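Local structure of NAD-dependent protein deacylase 2 (Archaeoglobus fulgidus, 4TWJ) at residues E4-A9 against V243-R248. The protein removes acetyl and other acyl groups from protein lysines in an NAD-dependent reaction, among them the N-terminal lysine of the chromatin protein Alba. Numbering follows the deposited sequence.
Sequences EIRKAA and VEEVKR
E245 OE2 takes a hydrogen bond of 2.8 Å from a water that also donates to the backbone O of R6, 3.0 Å away, tying the carboxylate to the neighbouring helix. Helices 2-14 and 235-249 pack together in the Rossmann-like domain of the sirtuin fold, their local axes 8.6 Å apart and crossing at -56°. A9 illustrates what a small residue permits: its methyl points at the other helix, the backbones come near (A9 CA to V246 CA 4.9 Å), and E245 CG rests on A9 CB at a tight 3.3 Å. With CG anti to the backbone N (chi1 -175°) and the chain bent at chi2, E245 lays its methylenes over that alanine and turns its carboxylate toward R6. There OE2 meets the aliphatic CG and CD of R6 rather than its guanidinium, whose NE stays 5.0 Å off. Within helix 235-249, R248 NH1 meets E245 OE1 on the anti side in a salt bridge whose hydrogen bond is long and bent (3.3 Å, 135°). Replacing E245 by alanine removes the carboxylate and would probably leave R248 without that partner and the water without one acceptor. Deeper in, M91 and I93 touch V246, whose CG2 packs beside A9 CB.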
loop_
_atom_site.group_PDB
_atom_site.type_symbol
_atom_site.label_atom_id
_atom_site.label_comp_id
_atom_site.label_asym_id
_atom_site.label_seq_id
_atom_site.Cartn_x
_atom_site.Cartn_y
_atom_site.Cartn_z
ATOM N N GLU A 4 -20.076 12.235 -6.115
ATOM C CA GLU A 4 -19.130 11.129 -6.294
ATOM C C GLU A 4 -18.889 10.386 -4.976
ATOM O O GLU A 4 -18.850 9.154 -4.954
ATOM C CB GLU A 4 -17.795 11.619 -6.875
ATOM C CG GLU A 4 -17.837 11.956 -8.365
ATOM C CD GLU A 4 -18.025 13.436 -8.663
ATOM O OE1 GLU A 4 -18.409 14.201 -7.756
ATOM O OE2 GLU A 4 -17.788 13.837 -9.824
ATOM N N ILE A 5 -18.723 11.137 -3.889
ATOM C CA ILE A 5 -18.595 10.551 -2.551
ATOM C C ILE A 5 -19.831 9.706 -2.222
ATOM O O ILE A 5 -19.705 8.587 -1.726
ATOM C CB ILE A 5 -18.354 11.638 -1.472
ATOM C CG1 ILE A 5 -16.909 12.141 -1.553
ATOM C CG2 ILE A 5 -18.638 11.107 -0.070
ATOM C CD1 ILE A 5 -16.663 13.458 -0.844
ATOM N N ARG A 6 -21.017 10.238 -2.510
ATOM C CA ARG A 6 -22.261 9.503 -2.273
ATOM C C ARG A 6 -22.370 8.250 -3.144
ATOM O O ARG A 6 -22.867 7.219 -2.685
ATOM C CB ARG A 6 -23.485 10.401 -2.483
ATOM C CG ARG A 6 -23.706 11.409 -1.366
ATOM C CD ARG A 6 -25.103 12.006 -1.416
ATOM N NE ARG A 6 -25.338 12.720 -2.668
ATOM C CZ ARG A 6 -24.942 13.966 -2.930
ATOM N NH1 ARG A 6 -25.212 14.505 -4.116
ATOM N NH2 ARG A 6 -24.277 14.682 -2.025
ATOM N N LYS A 7 -21.918 8.345 -4.394
ATOM C CA LYS A 7 -21.905 7.200 -5.303
ATOM C C LYS A 7 -20.976 6.107 -4.784
ATOM O O LYS A 7 -21.332 4.930 -4.797
ATOM C CB LYS A 7 -21.465 7.622 -6.706
ATOM N N ALA A 8 -19.792 6.500 -4.322
ATOM C CA ALA A 8 -18.854 5.545 -3.729
ATOM C C ALA A 8 -19.456 4.881 -2.490
ATOM O O ALA A 8 -19.332 3.674 -2.312
ATOM C CB ALA A 8 -17.542 6.229 -3.378
ATOM N N ALA A 9 -20.109 5.680 -1.644
ATOM C CA ALA A 9 -20.750 5.174 -0.431
ATOM C C ALA A 9 -21.860 4.171 -0.748
ATOM O O ALA A 9 -21.974 3.134 -0.087
ATOM C CB ALA A 9 -21.302 6.327 0.395
ATOM N N VAL A 243 -17.123 7.089 4.671
ATOM C CA VAL A 243 -17.539 6.255 5.805
ATOM C C VAL A 243 -18.814 6.810 6.449
ATOM O O VAL A 243 -19.758 6.061 6.716
ATOM C CB VAL A 243 -16.428 6.122 6.872
ATOM C CG1 VAL A 243 -16.953 5.427 8.125
ATOM C CG2 VAL A 243 -15.238 5.356 6.311
ATOM N N GLU A 244 -18.848 8.119 6.685
ATOM C CA GLU A 244 -20.028 8.744 7.291
ATOM C C GLU A 244 -21.276 8.523 6.432
ATOM O O GLU A 244 -22.349 8.224 6.962
ATOM C CB GLU A 244 -19.792 10.239 7.545
ATOM C CG GLU A 244 -18.732 10.533 8.603
ATOM C CD GLU A 244 -19.020 9.886 9.951
ATOM O OE1 GLU A 244 -19.770 10.487 10.750
ATOM O OE2 GLU A 244 -18.489 8.783 10.218
ATOM N N GLU A 245 -21.131 8.637 5.114
ATOM C CA GLU A 245 -22.246 8.416 4.192
ATOM C C GLU A 245 -22.693 6.953 4.189
ATOM O O GLU A 245 -23.891 6.665 4.172
ATOM C CB GLU A 245 -21.868 8.862 2.778
ATOM C CG GLU A 245 -22.989 8.792 1.751
ATOM C CD GLU A 245 -24.105 9.801 1.979
ATOM O OE1 GLU A 245 -23.969 10.701 2.837
ATOM O OE2 GLU A 245 -25.131 9.695 1.278
ATOM N N VAL A 246 -21.733 6.035 4.212
ATOM C CA VAL A 246 -22.044 4.608 4.300
ATOM C C VAL A 246 -22.836 4.318 5.578
ATOM O O VAL A 246 -23.824 3.589 5.545
ATOM C CB VAL A 246 -20.766 3.743 4.268
ATOM C CG1 VAL A 246 -21.086 2.282 4.547
ATOM C CG2 VAL A 246 -20.058 3.877 2.924
ATOM N N LYS A 247 -22.406 4.892 6.700
ATOM C CA LYS A 247 -23.123 4.709 7.964
ATOM C C LYS A 247 -24.554 5.241 7.871
ATOM O O LYS A 247 -25.483 4.599 8.357
ATOM C CB LYS A 247 -22.373 5.364 9.129
ATOM C CG LYS A 247 -21.127 4.600 9.548
ATOM C CD LYS A 247 -20.304 5.382 10.559
ATOM C CE LYS A 247 -19.018 4.659 10.929
ATOM N NZ LYS A 247 -19.243 3.558 11.898
ATOM N N ARG A 248 -24.732 6.389 7.224
ATOM C CA ARG A 248 -26.075 6.946 7.031
ATOM C C ARG A 248 -26.969 6.018 6.208
ATOM O O ARG A 248 -28.135 5.807 6.546
ATOM C CB ARG A 248 -26.010 8.326 6.371
ATOM C CG ARG A 248 -25.422 9.413 7.254
ATOM C CD ARG A 248 -25.522 10.779 6.596
ATOM N NE ARG A 248 -24.666 11.763 7.262
ATOM C CZ ARG A 248 -23.446 12.130 6.862
ATOM N NH1 ARG A 248 -22.891 11.619 5.764
ATOM N NH2 ARG A 248 -22.771 13.033 7.565
HETATM O O HOH W 1 -25.077 7.882 -0.830
#